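Local coordinates for protein putative glucoamylase (Bacteroides caccae ATCC 43185, PDB 4QT9) that is a putative glucoamylase of the alpha/alpha toroid fold, and so probably hydrolyses glycosidic bonds in alpha-glucan chains or related oligosaccharides, at residues Ile98-Phe101 and Leu102-Ala105; Asp106-Gly110 and Ala111-Trp115; Phe140-Gln143 and Gly144-Ala147. One frame throughout, in Å; residues are numbered along the deposited sequence. Where two conformers were deposited one is given.

Contact 1. Residues Ile98-Phe101 and Leu102-Ala105; sequences IVSF and LEKA
Phe101 turns one face of its ring to the methyl of Ala105, one helical turn further on. The methyl carbon CB of Ala105 stands 4.0 Å from the centroid of the Phe101 ring, displaced toward the CE2 and CZ rim, which makes a CH-pi contact. The ring reaches this place because CG of Phe101 is anti to the backbone N (chi1 174°), which sets the ring beside the carbonyl carbon, within reach of the residue four places on. Alanine's compact methyl can sit close over the ring face; Trp116 also meets Phe101, edge-to-face.

Ile98 and Leu102 run side by side and point the same way, CG2 of Ile98 lying 3.9 Å from CD1 of Leu102. Both are branched aliphatic residues on the buried side of the helix, where Leu102 also reaches helix 135-152.

The two segments lie in the C-terminal part of helix 88-104, one of the helices of the alpha/alpha toroid. Leu102 N donates to Ile98 O at 3.0 Å in the regular i to i+4 pattern. Phe101 O accepts twice: Ala105 N approaches at 2.8 Å nearly in line with the carbonyl, whereas Lys104 N sits well above the carbonyl plane at 3.1 Å.

On the outer side Glu103 lies obliquely across Val99, its OE2 3.7 Å from CG1 of Val99. A carboxylate suits this exposed position, where it can meet both solvent and a cation: OE1 of Glu103 forms a salt bridge with Arg165 of helix 157-172. A water donates to OE1 of Glu103 at 2.9 Å and also to Ser100 O, linking the carboxylate to the backbone.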
loop_
_atom_site.group_PDB
_atom_site.type_symbol
_atom_site.label_atom_id
_atom_site.label_comp_id
_atom_site.label_asym_id
_atom_site.label_seq_id
_atom_site.Cartn_x
_atom_site.Cartn_y
_atom_site.Cartn_z
ATOM N N ILE A 98 -17.587 -0.401 7.706
ATOM C CA ILE A 98 -16.274 -1.048 7.643
ATOM C C ILE A 98 -15.854 -1.600 9.036
ATOM O O ILE A 98 -15.497 -2.774 9.153
ATOM C CB ILE A 98 -15.193 -0.098 7.067
ATOM C CG1 ILE A 98 -15.465 0.224 5.552
ATOM C CG2 ILE A 98 -13.799 -0.682 7.321
ATOM C CD1 ILE A 98 -14.648 1.455 4.996
ATOM N N VAL A 99 -15.917 -0.767 10.077
ATOM C CA VAL A 99 -15.570 -1.178 11.443
ATOM C C VAL A 99 -16.464 -2.370 11.900
ATOM O O VAL A 99 -15.940 -3.311 12.491
ATOM C CB VAL A 99 -15.634 0.014 12.430
ATOM C CG1 VAL A 99 -15.368 -0.441 13.861
ATOM C CG2 VAL A 99 -14.641 1.113 12.029
ATOM N N SER A 100 -17.775 -2.351 11.594
ATOM C CA SER A 100 -18.685 -3.440 11.981
ATOM C C SER A 100 -18.252 -4.751 11.321
ATOM O O SER A 100 -18.289 -5.799 11.975
ATOM C CB SER A 100 -20.135 -3.115 11.618
ATOM O OG SER A 100 -20.562 -1.942 12.281
ATOM N N PHE A 101 -17.854 -4.696 10.031
ATOM C CA PHE A 101 -17.347 -5.876 9.314
ATOM C C PHE A 101 -16.057 -6.389 9.962
ATOM O O PHE A 101 -15.940 -7.588 10.191
ATOM C CB PHE A 101 -17.109 -5.590 7.812
ATOM C CG PHE A 101 -16.448 -6.741 7.079
ATOM C CD1 PHE A 101 -17.208 -7.779 6.543
ATOM C CD2 PHE A 101 -15.062 -6.797 6.936
ATOM C CE1 PHE A 101 -16.594 -8.838 5.864
ATOM C CE2 PHE A 101 -14.455 -7.845 6.233
ATOM C CZ PHE A 101 -15.222 -8.866 5.717
ATOM N N LEU A 102 -15.100 -5.498 10.256
ATOM C CA LEU A 102 -13.802 -5.883 10.843
ATOM C C LEU A 102 -13.938 -6.465 12.260
ATOM O O LEU A 102 -13.104 -7.288 12.676
ATOM C CB LEU A 102 -12.827 -4.701 10.853
ATOM C CG LEU A 102 -12.380 -4.189 9.465
ATOM C CD1 LEU A 102 -11.586 -2.919 9.593
ATOM C CD2 LEU A 102 -11.546 -5.234 8.728
ATOM N N GLU A 103 -14.995 -6.051 12.998
ATOM C CA GLU A 103 -15.242 -6.545 14.351
ATOM C C GLU A 103 -15.756 -7.986 14.299
ATOM O O GLU A 103 -15.567 -8.732 15.259
ATOM C CB GLU A 103 -16.257 -5.651 15.092
ATOM C CG GLU A 103 -15.763 -4.247 15.417
ATOM C CD GLU A 103 -16.803 -3.307 16.007
ATOM O OE1 GLU A 103 -18.002 -3.438 15.664
ATOM O OE2 GLU A 103 -16.408 -2.411 16.788
ATOM N N LYS A 104 -16.352 -8.380 13.157
ATOM C CA LYS A 104 -16.968 -9.692 12.941
ATOM C C LYS A 104 -16.140 -10.672 12.091
ATOM O O LYS A 104 -16.228 -11.878 12.329
ATOM C CB LYS A 104 -18.356 -9.504 12.281
ATOM C CG LYS A 104 -19.410 -9.015 13.292
ATOM C CD LYS A 104 -20.575 -8.222 12.670
ATOM C CE LYS A 104 -21.751 -9.076 12.249
ATOM N NZ LYS A 104 -22.965 -8.254 11.979
ATOM N N ALA A 105 -15.357 -10.168 11.110
ATOM C CA ALA A 105 -14.591 -10.984 10.160
ATOM C C ALA A 105 -13.540 -11.819 10.858
ATOM O O ALA A 105 -13.110 -11.451 11.939
ATOM C CB ALA A 105 -13.944 -10.099 9.118
HETATM O O HOH W 1 -19.694 -5.559 14.577
#

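Contact 2. Residues Asp106-Gly110 and Ala111-Trp115; sequences DRFHG and AYPHW
Arg107 holds CG anti to its own carbonyl carbon (chi1 -53°) and then bends at chi3 (76°), which turns one face of its guanidinium to the hydroxyl end of Tyr112, in one of the two conformers modelled for each residue. The two planes are only 5° from parallel, yet offset: NE of Arg107 is 3.4 Å from CZ of Tyr112, whose OH is hydrogen-bonded to Leu102 O. Nearer the backbone, CG of Arg107 comes within 3.5 Å of CE1 of the same ring. The long arginine thus brings both its aliphatic stem and its planar end against one tyrosine. NH2 of Arg107 donates to Gly110 O at 2.8 Å, on a lone pair in the carbonyl plane, and a weak bond from NE supports it; NH1 forms a salt bridge with Glu172.

Phe108 crosses Pro113 at about a right angle, with CD of Pro113 at the ring edge, 3.9 Å from CE1 of Phe108. The proline CD also lies 3.3 Å from Asp106 O. An alanine in place of Pro113 would lose CG and CD, and would probably thin the packing at the edge of Phe108 and leave the backbone freer to turn.

Phe108 N donates to Ala111 O at 2.8 Å, and Ala111 N returns a bond to Phe108 O at 3.0 Å. Between them His109 and Gly110 both have positive phi, a conformation that glycine adopts easily. The result is a type I' turn closed by a single antiparallel, hydrogen-bonded bridge between Phe108 and Ala111, the tight reversal found in two-residue hairpin loops.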
loop_
_atom_site.group_PDB
_atom_site.type_symbol
_atom_site.label_atom_id
_atom_site.label_comp_id
_atom_site.label_asym_id
_atom_site.label_seq_id
_atom_site.Cartn_x
_atom_site.Cartn_y
_atom_site.Cartn_z
ATOM N N ASP A 106 -13.150 -12.959 10.255
ATOM C CA ASP A 106 -12.130 -13.875 10.791
ATOM C C ASP A 106 -10.811 -13.189 11.073
ATOM O O ASP A 106 -10.347 -12.391 10.274
ATOM C CB ASP A 106 -11.878 -15.032 9.813
ATOM C CG ASP A 106 -13.002 -16.040 9.738
ATOM O OD1 ASP A 106 -13.953 -15.938 10.562
ATOM O OD2 ASP A 106 -12.933 -16.943 8.858
ATOM N N ARG A 107 -10.242 -13.502 12.256
ATOM C CA ARG A 107 -8.971 -13.001 12.790
ATOM C C ARG A 107 -8.169 -14.177 13.322
ATOM O O ARG A 107 -8.757 -15.175 13.729
ATOM C CB ARG A 107 -9.166 -11.963 13.919
ATOM C CG ARG A 107 -10.064 -10.790 13.580
ATOM C CD ARG A 107 -10.146 -9.779 14.707
ATOM N NE ARG A 107 -8.932 -8.961 14.788
ATOM C CZ ARG A 107 -8.814 -7.880 15.554
ATOM N NH1 ARG A 107 -9.831 -7.478 16.310
ATOM N NH2 ARG A 107 -7.677 -7.190 15.569
ATOM N N PHE A 108 -6.834 -14.063 13.314
ATOM C CA PHE A 108 -5.891 -15.099 13.732
ATOM C C PHE A 108 -4.861 -14.446 14.599
ATOM O O PHE A 108 -3.987 -13.743 14.107
ATOM C CB PHE A 108 -5.295 -15.781 12.465
ATOM C CG PHE A 108 -6.378 -16.220 11.497
ATOM C CD1 PHE A 108 -6.865 -15.347 10.529
ATOM C CD2 PHE A 108 -7.015 -17.447 11.654
ATOM C CE1 PHE A 108 -7.915 -15.722 9.689
ATOM C CE2 PHE A 108 -8.045 -17.834 10.794
ATOM C CZ PHE A 108 -8.478 -16.969 9.811
ATOM N N HIS A 109 -5.054 -14.584 15.921
ATOM C CA HIS A 109 -4.270 -13.946 16.999
ATOM C C HIS A 109 -4.327 -12.429 16.771
ATOM O O HIS A 109 -3.307 -11.753 16.775
ATOM C CB HIS A 109 -2.830 -14.499 17.083
ATOM C CG HIS A 109 -2.762 -15.846 17.724
ATOM N ND1 HIS A 109 -2.682 -15.989 19.095
ATOM C CD2 HIS A 109 -2.783 -17.073 17.160
ATOM C CE1 HIS A 109 -2.646 -17.289 19.321
ATOM N NE2 HIS A 109 -2.713 -17.984 18.191
ATOM N N GLY A 110 -5.530 -11.938 16.474
ATOM C CA GLY A 110 -5.771 -10.522 16.227
ATOM C C GLY A 110 -5.408 -10.019 14.842
ATOM O O GLY A 110 -5.819 -8.918 14.472
ATOM N N ALA A 111 -4.618 -10.789 14.077
ATOM C CA ALA A 111 -4.202 -10.391 12.739
ATOM C C ALA A 111 -5.287 -10.764 11.710
ATOM O O ALA A 111 -6.016 -11.741 11.886
ATOM C CB ALA A 111 -2.867 -11.039 12.366
ATOM N N TYR A 112 -5.370 -10.000 10.628
ATOM C CA TYR A 112 -6.370 -10.275 9.603
ATOM C C TYR A 112 -5.775 -11.105 8.460
ATOM O O TYR A 112 -4.570 -11.024 8.189
ATOM C CB TYR A 112 -6.995 -8.973 9.094
ATOM C CG TYR A 112 -7.950 -8.357 10.095
ATOM C CD1 TYR A 112 -9.240 -8.861 10.262
ATOM C CD2 TYR A 112 -7.555 -7.296 10.907
ATOM C CE1 TYR A 112 -10.133 -8.286 11.166
ATOM C CE2 TYR A 112 -8.431 -6.729 11.834
ATOM C CZ TYR A 112 -9.722 -7.227 11.954
ATOM O OH TYR A 112 -10.609 -6.669 12.831
ATOM N N PRO A 113 -6.608 -11.945 7.778
ATOM C CA PRO A 113 -6.068 -12.711 6.633
ATOM C C PRO A 113 -5.872 -11.813 5.417
ATOM O O PRO A 113 -6.373 -10.681 5.415
ATOM C CB PRO A 113 -7.184 -13.712 6.342
ATOM C CG PRO A 113 -8.437 -12.982 6.719
ATOM C CD PRO A 113 -8.064 -12.193 7.943
ATOM N N HIS A 114 -5.217 -12.326 4.357
ATOM C CA HIS A 114 -5.088 -11.581 3.092
ATOM C C HIS A 114 -6.476 -11.255 2.504
ATOM O O HIS A 114 -6.751 -10.118 2.132
ATOM C CB HIS A 114 -4.299 -12.393 2.059
ATOM C CG HIS A 114 -3.835 -11.597 0.874
ATOM N ND1 HIS A 114 -2.540 -11.673 0.443
ATOM C CD2 HIS A 114 -4.505 -10.726 0.087
ATOM C CE1 HIS A 114 -2.445 -10.848 -0.585
ATOM N NE2 HIS A 114 -3.605 -10.258 -0.837
ATOM N N TRP A 115 -7.355 -12.254 2.477
ATOM C CA TRP A 115 -8.704 -12.137 1.908
ATOM C C TRP A 115 -9.812 -12.673 2.792
ATOM O O TRP A 115 -9.613 -13.651 3.502
ATOM C CB TRP A 115 -8.781 -12.992 0.629
ATOM C CG TRP A 115 -8.024 -12.527 -0.577
ATOM C CD1 TRP A 115 -7.766 -11.236 -0.940
ATOM C CD2 TRP A 115 -7.633 -13.345 -1.690
ATOM N NE1 TRP A 115 -7.178 -11.202 -2.184
ATOM C CE2 TRP A 115 -7.093 -12.484 -2.675
ATOM C CE3 TRP A 115 -7.694 -14.730 -1.957
ATOM C CZ2 TRP A 115 -6.599 -12.961 -3.903
ATOM C CZ3 TRP A 115 -7.246 -15.197 -3.190
ATOM C CH2 TRP A 115 -6.698 -14.321 -4.142
#

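Contact 3. Residues Phe140-Gln143 and Gly144-Ala147; sequences FLMQ and GLLA
Met142, present as selenomethionine, folds its terminal methyl over Leu146: CE of Met142 is 3.7 Å from CG of Leu146 and almost as near its CD2. The chain bends at chi2 (-62°) and again at chi3, turning SE and CE along the helix toward the following turn instead of straight outward. On the way SE of Met142 passes 4.0 Å from CD1 of Leu145, and CE lies 3.9 Å from CB of that residue. One flexible, unbranched side chain thereby touches two leucines.

Leu141 meets Leu145 from another side. With CG anti to the backbone N (chi1 179°), Leu141 brings that carbon to 4.0 Å from CD1 of Leu145, the two side chains crossing at a slant. CD1 of Leu145 thus touches both CG of Leu141 and SE of Met142, which lie at about a right angle as seen from it, and a branched leucine can offer methyl contact to both.

The backbone fixes these spacings. Leu145 N bonds to Leu141 O at 2.9 Å and Leu146 N to Met142 O at 2.8 Å, both fairly straight, while the bond from Ala147 N to Gln143 O is weak at 3.5 Å. Beyond this shell, Trp170 of helix 157-172 packs on both Met142 and Leu146, and Leu214 of helix 209-217 touches the same pair. Ile74 of helix 67-83 meets both Leu141 and Leu145. Gln143, the buried polar residue, has its amide satisfied at both ends, OE1 accepting from Gly270 N and NE2 donating to Tyr266 O.

Every residue from Phe140 to Ala147 is buried, and neighbouring helices pack on several sides of this one. That is the setting of a core helix in an alpha/alpha toroid, with apolar side chains on successive turns meeting the helices around it.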
loop_
_atom_site.group_PDB
_atom_site.type_symbol
_atom_site.label_atom_id
_atom_site.label_comp_id
_atom_site.label_asym_id
_atom_site.label_seq_id
_atom_site.Cartn_x
_atom_site.Cartn_y
_atom_site.Cartn_z
ATOM N N PHE A 140 -0.833 -2.954 6.672
ATOM C CA PHE A 140 -1.397 -2.030 5.679
ATOM C C PHE A 140 -2.831 -1.637 6.062
ATOM O O PHE A 140 -3.190 -0.483 5.928
ATOM C CB PHE A 140 -1.339 -2.615 4.252
ATOM C CG PHE A 140 0.085 -2.820 3.758
ATOM C CD1 PHE A 140 1.079 -1.893 4.046
ATOM C CD2 PHE A 140 0.427 -3.948 3.028
ATOM C CE1 PHE A 140 2.392 -2.100 3.631
ATOM C CE2 PHE A 140 1.743 -4.143 2.588
ATOM C CZ PHE A 140 2.722 -3.227 2.903
ATOM N N LEU A 141 -3.602 -2.537 6.611
ATOM C CA LEU A 141 -4.952 -2.188 7.093
ATOM C C LEU A 141 -4.862 -1.262 8.307
ATOM O O LEU A 141 -5.610 -0.270 8.387
ATOM C CB LEU A 141 -5.743 -3.465 7.434
ATOM C CG LEU A 141 -7.176 -3.323 7.991
ATOM C CD1 LEU A 141 -8.148 -2.612 6.997
ATOM C CD2 LEU A 141 -7.755 -4.679 8.279
HETATM N N MSE A 142 -3.958 -1.590 9.264
HETATM C CA MSE A 142 -3.831 -0.807 10.498
HETATM C C MSE A 142 -3.279 0.584 10.213
HETATM O O MSE A 142 -3.732 1.529 10.841
HETATM C CB MSE A 142 -2.970 -1.530 11.543
HETATM C CG MSE A 142 -3.668 -2.710 12.179
HETATM SE SE MSE A 142 -5.256 -2.183 13.151
HETATM C CE MSE A 142 -4.906 -0.312 13.604
ATOM N N GLN A 143 -2.368 0.729 9.235
ATOM C CA GLN A 143 -1.850 2.047 8.847
ATOM C C GLN A 143 -3.049 2.981 8.440
ATOM O O GLN A 143 -3.111 4.143 8.859
ATOM C CB GLN A 143 -0.822 1.906 7.707
ATOM C CG GLN A 143 -0.270 3.233 7.175
ATOM C CD GLN A 143 0.807 3.097 6.122
ATOM O OE1 GLN A 143 1.804 3.836 6.140
ATOM N NE2 GLN A 143 0.625 2.193 5.158
ATOM N N GLY A 144 -4.009 2.427 7.706
ATOM C CA GLY A 144 -5.221 3.131 7.319
ATOM C C GLY A 144 -6.148 3.412 8.489
ATOM O O GLY A 144 -6.631 4.537 8.642
ATOM N N LEU A 145 -6.398 2.397 9.320
ATOM C CA LEU A 145 -7.304 2.548 10.469
ATOM C C LEU A 145 -6.775 3.574 11.504
ATOM O O LEU A 145 -7.556 4.372 12.015
ATOM C CB LEU A 145 -7.572 1.199 11.134
ATOM C CG LEU A 145 -8.489 0.232 10.381
ATOM C CD1 LEU A 145 -8.474 -1.138 11.058
ATOM C CD2 LEU A 145 -9.944 0.747 10.309
ATOM N N LEU A 146 -5.449 3.614 11.738
ATOM C CA LEU A 146 -4.902 4.585 12.696
ATOM C C LEU A 146 -5.071 6.021 12.176
ATOM O O LEU A 146 -5.260 6.930 12.976
ATOM C CB LEU A 146 -3.441 4.277 13.046
ATOM C CG LEU A 146 -3.238 2.995 13.899
ATOM C CD1 LEU A 146 -1.786 2.801 14.270
ATOM C CD2 LEU A 146 -4.074 3.014 15.204
ATOM N N ALA A 147 -5.030 6.209 10.847
ATOM C CA ALA A 147 -5.289 7.495 10.201
ATOM C C ALA A 147 -6.769 7.940 10.442
ATOM O O ALA A 147 -7.007 9.089 10.813
ATOM C CB ALA A 147 -4.998 7.398 8.705
#

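In the fold
From the N terminus the contacts follow in series, none nested within or crossing another, and each is formed by a continuous run of chain. Contact 1 lies near the end of helix 88-104; contact 2 begins at the next residue and closes a tight turn on the way to strand 115-117; contact 3 lies further on, in the middle of helix 135-152. They nevertheless meet in space. The hydroxyl of Tyr112, bonded to Leu102 O, joins the turn to the helix it follows. Leu102 packs on Leu141 and Leu145, bringing the two helices together, and Tyr112 also touches Leu141. Leu102, Tyr112 and Leu141 thus join all three contacts.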